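Local atomic coordinates of lipolytic enzyme (Clostridium thermocellum, PDB entry 2VPT), a protein that probably removes acetyl groups from acetylated xylan, as the family 3 carbohydrate esterase catalytic domain of a larger cellulosomal protein. Residues Leu177-Glu181 with Ile182-Lys186; Ser64-Ile68 with Pro69-Ser73; Lys193-Ile196 with Asp197-Ala201. All blocks are in the same frame, centred on the assembly; numbering follows the deposited sequence.

Contact 1: Leu177-Glu181 with Ile182-Lys186; sequences LHLSE and IGYKK
Two first torsions set this helix start. At chi1 64° the OG of Ser180 sits between its own backbone N and carbonyl carbon, where it meets Gly183; at chi1 -80° the ring of Tyr184 turns back over Leu179. Ser180 is the N-cap of helix 181-203. Its OG accepts from Gly183 N at 3.0 Å in a fairly straight bond. The same hydroxyl is also hydrogen-bonded to Thr170 O, so the cap ties the helix start to helix 168-171. The first turn then closes through Tyr184 N, 2.9 Å from Ser180 O.

The apolar half is a CH-pi contact. Leu179 CB lies over the centre of the Tyr184 ring, 3.8 Å from the centroid and only 5° off the normal. CD1 of Leu179 lies over the same face, nearer the CD1-CE1 edge, 3.6 Å from Tyr184 CD1. Gly183 has no side chain, and Leu179 CD2 comes to 4.1 Å from its CA.

His178 precedes this cap. It is hydrogen-bonded through NE2 to Ser14 OG and through ND1 to Asp175 OD2, consistent with the Ser-His-Asp triad of SGNH hydrolases. The cap thus comes soon after a probable active-site residue. The ring of His178 also meets that of Trp174 of the second subunit. Tyr184 OH bonds to Met19 O and also accepts from a water at 2.8 Å; that water in turn accepts from Leu179 N at 2.9 Å.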
ATOM      1  N   LEU A 177      -5.011 -10.257  12.088  1.00 20.42           N
ATOM      2  CA  LEU A 177      -3.783  -9.705  12.676  1.00 19.85           C
ATOM      3  C   LEU A 177      -3.773  -8.174  12.706  1.00 17.95           C
ATOM      4  O   LEU A 177      -3.502  -7.557  13.746  1.00 17.48           O
ATOM      5  CB  LEU A 177      -2.584 -10.204  11.873  1.00 20.48           C
ATOM      6  CG  LEU A 177      -1.184  -9.728  12.241  1.00 21.76           C
ATOM      7  CD1 LEU A 177      -0.823 -10.132  13.666  1.00 24.35           C
ATOM      8  CD2 LEU A 177      -0.182 -10.290  11.246  1.00 22.25           C
ATOM      9  N   HIS A 178      -4.038  -7.573  11.550  1.00 16.44           N
ATOM     10  CA  HIS A 178      -4.029  -6.131  11.405  1.00 15.50           C
ATOM     11  C   HIS A 178      -5.364  -5.533  11.797  1.00 14.95           C
ATOM     12  O   HIS A 178      -6.393  -6.210  11.802  1.00 15.98           O
ATOM     13  CB  HIS A 178      -3.705  -5.748   9.965  1.00 15.35           C
ATOM     14  CG  HIS A 178      -2.313  -6.107   9.561  1.00 16.08           C
ATOM     15  ND1 HIS A 178      -2.030  -7.208   8.789  1.00 15.91           N
ATOM     16  CD2 HIS A 178      -1.126  -5.526   9.847  1.00 16.86           C
ATOM     17  CE1 HIS A 178      -0.721  -7.283   8.603  1.00 16.74           C
ATOM     18  NE2 HIS A 178      -0.150  -6.279   9.241  1.00 18.46           N
ATOM     19  N   LEU A 179      -5.319  -4.251  12.120  1.00 14.23           N
ATOM     20  CA  LEU A 179      -6.505  -3.523  12.543  1.00 13.84           C
ATOM     21  C   LEU A 179      -7.549  -3.389  11.438  1.00 14.19           C
ATOM     22  O   LEU A 179      -7.223  -3.303  10.256  1.00 14.48           O
ATOM     23  CB  LEU A 179      -6.110  -2.124  13.041  1.00 13.54           C
ATOM     24  CG  LEU A 179      -5.266  -2.061  14.313  1.00 14.11           C
ATOM     25  CD1 LEU A 179      -4.696  -0.670  14.451  1.00 15.94           C
ATOM     26  CD2 LEU A 179      -6.060  -2.477  15.559  1.00 15.79           C
ATOM     27  N   SER A 180      -8.813  -3.353  11.859  1.00 14.62           N
ATOM     28  CA  SER A 180      -9.921  -2.952  11.009  1.00 14.91           C
ATOM     29  C   SER A 180      -9.976  -1.435  10.871  1.00 14.80           C
ATOM     30  O   SER A 180      -9.235  -0.701  11.534  1.00 13.86           O
ATOM     31  CB  SER A 180     -11.221  -3.397  11.660  1.00 15.18           C
ATOM     32  OG  SER A 180     -11.368  -2.713  12.893  1.00 16.73           O
ATOM     33  N   GLU A 181     -10.889  -0.938  10.039  1.00 15.40           N
ATOM     34  CA  GLU A 181     -11.109   0.493   9.938  1.00 16.88           C
ATOM     35  C   GLU A 181     -11.460   1.104  11.302  1.00 16.17           C
ATOM     36  O   GLU A 181     -10.964   2.168  11.665  1.00 15.30           O
ATOM     37  CB  GLU A 181     -12.219   0.755   8.917  1.00 17.53           C
ATOM     38  CG  GLU A 181     -12.342   2.164   8.428  1.00 19.89           C
ATOM     39  CD  GLU A 181     -13.216   2.229   7.178  1.00 21.41           C
ATOM     40  OE1 GLU A 181     -14.352   1.723   7.234  1.00 26.25           O
ATOM     41  OE2 GLU A 181     -12.764   2.752   6.134  1.00 26.11           O
ATOM     42  N   ILE A 182     -12.319   0.423  12.054  1.00 16.12           N
ATOM     43  CA  ILE A 182     -12.665   0.866  13.395  1.00 16.37           C
ATOM     44  C   ILE A 182     -11.447   0.879  14.317  1.00 15.22           C
ATOM     45  O   ILE A 182     -11.236   1.833  15.050  1.00 14.90           O
ATOM     46  CB  ILE A 182     -13.809   0.020  13.982  1.00 17.21           C
ATOM     47  CG1 ILE A 182     -15.132   0.507  13.396  1.00 18.89           C
ATOM     48  CG2 ILE A 182     -13.850   0.126  15.513  1.00 18.21           C
ATOM     49  CD1 ILE A 182     -15.684   1.741  14.092  1.00 23.26           C
ATOM     50  N   GLY A 183     -10.622  -0.160  14.248  1.00 14.55           N
ATOM     51  CA  GLY A 183      -9.417  -0.216  15.057  1.00 13.75           C
ATOM     52  C   GLY A 183      -8.474   0.927  14.731  1.00 12.91           C
ATOM     53  O   GLY A 183      -7.921   1.552  15.622  1.00 12.22           O
ATOM     54  N   TYR A 184      -8.296   1.219  13.443  1.00 12.37           N
ATOM     55  CA  TYR A 184      -7.450   2.336  13.060  1.00 12.11           C
ATOM     56  C   TYR A 184      -7.990   3.684  13.535  1.00 11.77           C
ATOM     57  O   TYR A 184      -7.223   4.580  13.863  1.00 11.32           O
ATOM     58  CB  TYR A 184      -7.193   2.364  11.551  1.00 11.27           C
ATOM     59  CG  TYR A 184      -6.125   1.403  11.070  1.00 10.55           C
ATOM     60  CD1 TYR A 184      -4.833   1.501  11.543  1.00 10.17           C
ATOM     61  CD2 TYR A 184      -6.384   0.464  10.088  1.00 10.24           C
ATOM     62  CE1 TYR A 184      -3.822   0.657  11.081  1.00 10.12           C
ATOM     63  CE2 TYR A 184      -5.399  -0.394   9.634  1.00 10.50           C
ATOM     64  CZ  TYR A 184      -4.115  -0.296  10.135  1.00  9.77           C
ATOM     65  OH  TYR A 184      -3.098  -1.137   9.674  1.00 11.75           O
ATOM     66  N   LYS A 185      -9.315   3.828  13.575  1.00 12.86           N
ATOM     67  CA  LYS A 185      -9.913   5.046  14.106  1.00 13.78           C
ATOM     68  C   LYS A 185      -9.614   5.215  15.581  1.00 13.12           C
ATOM     69  O   LYS A 185      -9.265   6.295  16.019  1.00 12.47           O
ATOM     70  CB  LYS A 185     -11.426   5.064  13.873  1.00 14.72           C
ATOM     71  CG  LYS A 185     -11.843   5.501  12.498  1.00 18.00           C
ATOM     72  CD  LYS A 185     -13.354   5.590  12.405  1.00 21.73           C
ATOM     73  CE  LYS A 185     -13.976   6.544  13.394  1.00 25.28           C
ATOM     74  NZ  LYS A 185     -15.434   6.710  13.076  1.00 29.23           N
ATOM     75  N   LYS A 186      -9.724   4.135  16.347  1.00 13.44           N
ATOM     76  CA  LYS A 186      -9.333   4.189  17.761  1.00 14.26           C
ATOM     77  C   LYS A 186      -7.865   4.592  17.928  1.00 13.37           C
ATOM     78  O   LYS A 186      -7.509   5.391  18.787  1.00 13.97           O
ATOM     79  CB  LYS A 186      -9.569   2.839  18.442  1.00 14.86           C
ATOM     80  CG  LYS A 186     -11.044   2.448  18.621  1.00 15.51           C
ATOM     81  CD  LYS A 186     -11.142   1.117  19.388  1.00 16.07           C
ATOM     82  CE  LYS A 186     -12.558   0.602  19.559  1.00 17.20           C
ATOM     83  NZ  LYS A 186     -12.580  -0.614  20.413  1.00 18.84           N
TER
HETATM   84  O   HOH W   1      -2.760  -2.959  11.838  1.00 15.42           O

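Contact 2: Ser64-Ile68 with Pro69-Ser73; sequences SGWTI and PQIAS
The N-terminus of helix 68-82 is capped here, at the end of the loop that leaves strand 59-62 in this SGNH-hydrolase fold. Thr67 holds the N-cap position. Three residues on, Gln70 folds its side chain back: OE1 accepts from Thr67 N at 2.9 Å. This is one of the two bonds of a capping box, from the N3 side chain to the N-cap amide; the return bond from Thr67 OG1 to Gln70 N is not made. The N-H...OE1 angle is 151°.

OE1 has further polar neighbours. Thr67 OG1 lies 3.1 Å from it. A water donates to both Gly65 O and Gln70 OE1, and so extends the grip two residues back along the loop. The Thr67 N and water bonds on OE1 should help fix the rotation of the amide.

Trp66 lies over the other part of Gln70. Its CG stands anti to the carbonyl carbon (chi1 -73°), which turns one face of the indole to the glutamine. The amide and ring planes are 24° apart, and Gln70 NE2 lies over the five-membered ring, 4.3 Å above its plane. In the benzene half, Trp66 CE3 meets Gln70 CB at 3.7 Å and Ile71 CD1 at 3.8 Å. The indole NE1 is hydrogen-bonded to Glu23 OE1 of the second subunit, so this cap also lies at the dimer contact. On the inner side, Ile68 and Ile71 pack on helix 104-117. The helical backbone bonds begin at once, with Ile71 N 3.0 Å from Thr67 O and Ala72 N 2.8 Å from Ile68 O.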
ATOM      1  N   SER A  64       5.267  -2.179   5.027  1.00 11.38           N
ATOM      2  CA  SER A  64       4.837  -3.485   5.474  1.00 11.99           C
ATOM      3  C   SER A  64       6.008  -4.456   5.443  1.00 12.05           C
ATOM      4  O   SER A  64       6.747  -4.513   4.470  1.00 12.97           O
ATOM      5  CB  SER A  64       3.708  -4.009   4.591  1.00 12.70           C
ATOM      6  OG  SER A  64       2.587  -3.150   4.673  1.00 13.73           O
ATOM      7  N   GLY A  65       6.159  -5.203   6.524  1.00 12.31           N
ATOM      8  CA  GLY A  65       7.193  -6.225   6.617  1.00 12.48           C
ATOM      9  C   GLY A  65       8.483  -5.760   7.245  1.00 12.85           C
ATOM     10  O   GLY A  65       9.341  -6.589   7.537  1.00 15.17           O
ATOM     11  N   TRP A  66       8.645  -4.464   7.500  1.00 11.38           N
ATOM     12  CA  TRP A  66       9.956  -3.948   7.877  1.00 10.73           C
ATOM     13  C   TRP A  66      10.224  -3.964   9.368  1.00 10.54           C
ATOM     14  O   TRP A  66       9.325  -3.803  10.191  1.00 10.74           O
ATOM     15  CB  TRP A  66      10.203  -2.553   7.345  1.00 10.00           C
ATOM     16  CG  TRP A  66      10.450  -2.478   5.875  1.00  9.99           C
ATOM     17  CD1 TRP A  66       9.882  -3.240   4.895  1.00 11.22           C
ATOM     18  CD2 TRP A  66      11.274  -1.516   5.211  1.00 10.57           C
ATOM     19  NE1 TRP A  66      10.325  -2.813   3.660  1.00 11.57           N
ATOM     20  CE2 TRP A  66      11.179  -1.761   3.828  1.00 10.98           C
ATOM     21  CE3 TRP A  66      12.097  -0.478   5.658  1.00 10.60           C
ATOM     22  CZ2 TRP A  66      11.858  -0.996   2.890  1.00 12.52           C
ATOM     23  CZ3 TRP A  66      12.786   0.266   4.724  1.00 12.06           C
ATOM     24  CH2 TRP A  66      12.674   0.003   3.357  1.00 11.72           C
ATOM     25  N   THR A  67      11.509  -4.130   9.676  1.00 10.88           N
ATOM     26  CA  THR A  67      12.031  -4.146  11.029  1.00 10.65           C
ATOM     27  C   THR A  67      12.800  -2.861  11.312  1.00 10.84           C
ATOM     28  O   THR A  67      13.096  -2.075  10.403  1.00 10.69           O
ATOM     29  CB  THR A  67      13.004  -5.322  11.178  1.00 11.07           C
ATOM     30  OG1 THR A  67      14.056  -5.136  10.225  1.00 12.40           O
ATOM     31  CG2 THR A  67      12.283  -6.663  10.928  1.00 12.69           C
ATOM     32  N   ILE A  68      13.143  -2.664  12.582  1.00 10.75           N
ATOM     33  CA  ILE A  68      13.949  -1.537  13.002  1.00 10.93           C
ATOM     34  C   ILE A  68      15.227  -1.329  12.171  1.00 11.69           C
ATOM     35  O   ILE A  68      15.465  -0.223  11.701  1.00 11.92           O
ATOM     36  CB  ILE A  68      14.260  -1.633  14.526  1.00 10.59           C
ATOM     37  CG1 ILE A  68      12.998  -1.288  15.325  1.00 10.44           C
ATOM     38  CG2 ILE A  68      15.394  -0.714  14.911  1.00 11.99           C
ATOM     39  CD1 ILE A  68      13.010  -1.733  16.763  1.00 11.19           C
ATOM     40  N   PRO A  69      16.065  -2.370  12.005  1.00 12.86           N
ATOM     41  CA  PRO A  69      17.289  -2.125  11.236  1.00 12.90           C
ATOM     42  C   PRO A  69      17.053  -1.770   9.768  1.00 12.70           C
ATOM     43  O   PRO A  69      17.844  -1.031   9.171  1.00 13.09           O
ATOM     44  CB  PRO A  69      18.083  -3.435  11.399  1.00 13.38           C
ATOM     45  CG  PRO A  69      17.134  -4.451  11.836  1.00 13.70           C
ATOM     46  CD  PRO A  69      16.041  -3.724  12.589  1.00 13.18           C
ATOM     47  N   GLN A  70      15.955  -2.247   9.193  1.00 12.56           N
ATOM     48  CA  GLN A  70      15.636  -1.878   7.822  1.00 12.83           C
ATOM     49  C   GLN A  70      15.233  -0.404   7.723  1.00 12.30           C
ATOM     50  O   GLN A  70      15.643   0.299   6.816  1.00 12.28           O
ATOM     51  CB  GLN A  70      14.543  -2.775   7.275  1.00 13.53           C
ATOM     52  CG  GLN A  70      14.937  -4.215   7.154  1.00 16.43           C
ATOM     53  CD  GLN A  70      13.774  -4.974   6.614  1.00 19.16           C
ATOM     54  OE1 GLN A  70      12.843  -5.279   7.331  1.00 17.90           O
ATOM     55  NE2 GLN A  70      13.767  -5.193   5.302  1.00 24.40           N
ATOM     56  N   ILE A  71      14.427   0.052   8.672  1.00 11.78           N
ATOM     57  CA  ILE A  71      14.133   1.469   8.788  1.00 11.29           C
ATOM     58  C   ILE A  71      15.434   2.260   8.981  1.00 11.84           C
ATOM     59  O   ILE A  71      15.674   3.242   8.282  1.00 11.94           O
ATOM     60  CB  ILE A  71      13.165   1.762   9.951  1.00 11.13           C
ATOM     61  CG1 ILE A  71      11.800   1.105   9.695  1.00 10.77           C
ATOM     62  CG2 ILE A  71      13.021   3.260  10.175  1.00 11.49           C
ATOM     63  CD1 ILE A  71      10.933   1.726   8.562  1.00 11.03           C
ATOM     64  N   ALA A  72      16.282   1.823   9.915  1.00 12.43           N
ATOM     65  CA  ALA A  72      17.512   2.556  10.230  1.00 12.53           C
ATOM     66  C   ALA A  72      18.439   2.672   9.010  1.00 13.15           C
ATOM     67  O   ALA A  72      19.153   3.679   8.838  1.00 13.81           O
ATOM     68  CB  ALA A  72      18.264   1.866  11.392  1.00 13.03           C
ATOM     69  N   SER A  73      18.423   1.637   8.177  1.00 13.78           N
ATOM     70  CA  SER A  73      19.263   1.591   6.998  1.00 14.29           C
ATOM     71  C   SER A  73      18.920   2.677   5.966  1.00 14.59           C
ATOM     72  O   SER A  73      19.768   3.058   5.155  1.00 15.98           O
ATOM     73  CB  SER A  73      19.165   0.196   6.392  1.00 14.41           C
ATOM     74  OG  SER A  73      20.213  -0.066   5.492  1.00 16.63           O
TER
HETATM   75  O   HOH W   2      11.830  -7.986   7.476  1.00 29.85           O

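Contact 3: Lys193-Ile196 with Asp197-Ala201; sequences KYTI and DILRA
Helix 181-203 is kinked where Asp197 and Ile198 give no backbone bond to the turn before them, and regular bonds resume with Leu199 N to Thr195 O at 2.9 Å and Arg200 N to Ile196 O. Two waters fill the missing places. One donates to Lys193 O and accepts from Asp197 N at 3.0 Å, and it also donates to Asp197 OD2. The other donates to Tyr194 O and accepts from Ile198 N at 3.0 Å.

Thr195 and Leu199 run side by side on the inner face, with OG1 of Thr195 3.6 Å from Leu199 CD1 and hydrogen-bonded to Trp191 O. This face packs against the core of the SGNH-hydrolase fold: Thr195 and Ile198 rest on strand 122-126, and Ile196 and Leu199 on Leu35 of helix 28-37.

At the edge of this face Ile196 meets Arg200, which bends at chi3 (-74°). In the conformer given, one of two deposited, Ile196 CG1 lies over the centre of one guanidinium face, 3.5 Å from Arg200 CZ. In this conformer NH2 forms a salt bridge with Asp197 OD1 at 3.1 Å; the oxygen lies in the guanidinium plane, but NH2 meets it from above the carboxylate plane.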
ATOM      1  N   LYS A 193      -4.698  12.373  21.001  1.00 13.50           N
ATOM      2  CA  LYS A 193      -4.558  12.635  22.445  1.00 14.37           C
ATOM      3  C   LYS A 193      -3.135  13.020  22.839  1.00 14.63           C
ATOM      4  O   LYS A 193      -2.903  13.989  23.565  1.00 15.61           O
ATOM      5  CB  LYS A 193      -5.039  11.418  23.230  1.00 14.82           C
ATOM      6  CG  LYS A 193      -4.770  11.468  24.737  1.00 15.81           C
ATOM      7  CD  LYS A 193      -5.310  10.233  25.417  1.00 16.18           C
ATOM      8  CE  LYS A 193      -4.875  10.195  26.875  1.00 18.55           C
ATOM      9  NZ  LYS A 193      -5.359   8.997  27.568  1.00 21.29           N
ATOM     10  N   TYR A 194      -2.169  12.238  22.365  1.00 14.64           N
ATOM     11  CA  TYR A 194      -0.777  12.407  22.778  1.00 15.03           C
ATOM     12  C   TYR A 194       0.010  13.435  21.973  1.00 14.75           C
ATOM     13  O   TYR A 194       1.075  13.860  22.392  1.00 15.79           O
ATOM     14  CB  TYR A 194      -0.058  11.037  22.784  1.00 16.15           C
ATOM     15  CG  TYR A 194      -0.450  10.159  23.964  1.00 16.47           C
ATOM     16  CD1 TYR A 194       0.259  10.220  25.156  1.00 20.33           C
ATOM     17  CD2 TYR A 194      -1.501   9.263  23.893  1.00 16.20           C
ATOM     18  CE1 TYR A 194      -0.094   9.447  26.233  1.00 21.08           C
ATOM     19  CE2 TYR A 194      -1.867   8.472  24.986  1.00 16.17           C
ATOM     20  CZ  TYR A 194      -1.151   8.574  26.158  1.00 19.20           C
ATOM     21  OH  TYR A 194      -1.478   7.803  27.261  1.00 20.14           O
ATOM     22  N   THR A 195      -0.511  13.862  20.814  1.00 13.48           N
ATOM     23  CA  THR A 195       0.222  14.805  19.961  1.00 13.27           C
ATOM     24  C   THR A 195      -0.343  16.217  19.856  1.00 13.86           C
ATOM     25  O   THR A 195       0.385  17.138  19.517  1.00 13.99           O
ATOM     26  CB  THR A 195       0.362  14.277  18.506  1.00 12.41           C
ATOM     27  OG1 THR A 195      -0.934  14.195  17.889  1.00 13.04           O
ATOM     28  CG2 THR A 195       1.091  12.888  18.465  1.00 12.54           C
ATOM     29  N   ILE A 196      -1.631  16.392  20.129  1.00 14.68           N
ATOM     30  CA  ILE A 196      -2.286  17.661  19.760  1.00 15.74           C
ATOM     31  C   ILE A 196      -1.670  18.897  20.436  1.00 16.36           C
ATOM     32  O   ILE A 196      -1.422  19.905  19.793  1.00 16.27           O
ATOM     33  CB  ILE A 196      -3.819  17.601  19.964  1.00 15.72           C
ATOM     34  CG1 ILE A 196      -4.485  18.874  19.424  1.00 16.35           C
ATOM     35  CG2 ILE A 196      -4.185  17.412  21.420  1.00 16.66           C
ATOM     36  CD1 ILE A 196      -4.237  19.153  17.934  1.00 17.12           C
ATOM     37  N   ASP A 197      -1.373  18.804  21.723  1.00 17.33           N
ATOM     38  CA  ASP A 197      -0.833  19.960  22.424  1.00 18.19           C
ATOM     39  C   ASP A 197       0.532  20.363  21.897  1.00 17.52           C
ATOM     40  O   ASP A 197       0.807  21.531  21.697  1.00 18.23           O
ATOM     41  CB  ASP A 197      -0.817  19.704  23.931  1.00 19.41           C
ATOM     42  CG  ASP A 197      -2.223  19.573  24.497  1.00 22.12           C
ATOM     43  OD1 ASP A 197      -3.045  20.473  24.241  1.00 27.08           O
ATOM     44  OD2 ASP A 197      -2.526  18.573  25.176  1.00 27.75           O
ATOM     45  N   ILE A 198       1.398  19.383  21.634  1.00 16.90           N
ATOM     46  CA  ILE A 198       2.703  19.679  21.093  1.00 17.37           C
ATOM     47  C   ILE A 198       2.592  20.237  19.664  1.00 17.34           C
ATOM     48  O   ILE A 198       3.305  21.164  19.280  1.00 17.63           O
ATOM     49  CB  ILE A 198       3.608  18.423  21.150  1.00 17.17           C
ATOM     50  CG1 ILE A 198       3.971  18.139  22.627  1.00 17.80           C
ATOM     51  CG2 ILE A 198       4.828  18.625  20.282  1.00 17.84           C
ATOM     52  CD1 ILE A 198       4.327  16.687  22.962  1.00 19.00           C
ATOM     53  N   LEU A 199       1.695  19.661  18.866  1.00 17.06           N
ATOM     54  CA  LEU A 199       1.501  20.136  17.498  1.00 17.58           C
ATOM     55  C   LEU A 199       0.982  21.566  17.450  1.00 18.64           C
ATOM     56  O   LEU A 199       1.473  22.361  16.660  1.00 18.36           O
ATOM     57  CB  LEU A 199       0.578  19.200  16.711  1.00 16.90           C
ATOM     58  CG  LEU A 199       1.161  17.812  16.409  1.00 15.02           C
ATOM     59  CD1 LEU A 199       0.111  16.928  15.752  1.00 15.00           C
ATOM     60  CD2 LEU A 199       2.446  17.880  15.581  1.00 16.20           C
ATOM     61  N   ARG A 200       0.003  21.875  18.299  1.00 19.67           N
ATOM     62  CA  ARG A 200      -0.508  23.244  18.372  0.50 20.78           C
ATOM     63  C   ARG A 200       0.600  24.223  18.767  1.00 21.26           C
ATOM     64  O   ARG A 200       0.680  25.318  18.217  1.00 21.41           O
ATOM     65  CB  ARG A 200      -1.711  23.333  19.316  0.50 20.82           C
ATOM     66  CG  ARG A 200      -2.986  22.772  18.706  0.50 21.50           C
ATOM     67  CD  ARG A 200      -4.235  23.142  19.496  0.50 22.20           C
ATOM     68  NE  ARG A 200      -4.355  22.391  20.747  0.50 23.13           N
ATOM     69  CZ  ARG A 200      -5.439  21.720  21.145  0.50 23.07           C
ATOM     70  NH1 ARG A 200      -6.541  21.668  20.404  0.50 22.99           N
ATOM     71  NH2 ARG A 200      -5.418  21.079  22.305  0.50 23.27           N
ATOM     72  N   ALA A 201       1.475  23.820  19.688  1.00 21.86           N
ATOM     73  CA  ALA A 201       2.611  24.670  20.076  1.00 22.73           C
ATOM     74  C   ALA A 201       3.577  24.895  18.917  1.00 23.50           C
ATOM     75  O   ALA A 201       4.023  26.016  18.681  1.00 24.33           O
ATOM     76  CB  ALA A 201       3.334  24.085  21.277  1.00 22.61           C
TER
HETATM   77  O   HOH W   3      -1.559  16.472  23.666  1.00 21.33           O
HETATM   78  O   HOH W   4       0.976  16.691  22.892  1.00 20.17           O

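The three contacts follow one another along the chain, and none nests within or crosses another. Contact 2 comes first and ends the loop between strand 59-62 and helix 68-82. Contact 1 comes much later and joins the loop after helix 168-171 to the start of helix 181-203. Contact 3 lies further along that same helix, and its centre is about 22 Å from that of contact 1. Contacts 1 and 2 both neighbour the second subunit; the nearest atoms of the two contacts are about 6 Å apart. Contact 3 has no neighbour there. It lies on the other side of the chain's centre from contact 2, and packs on the sheet and helix 28-37.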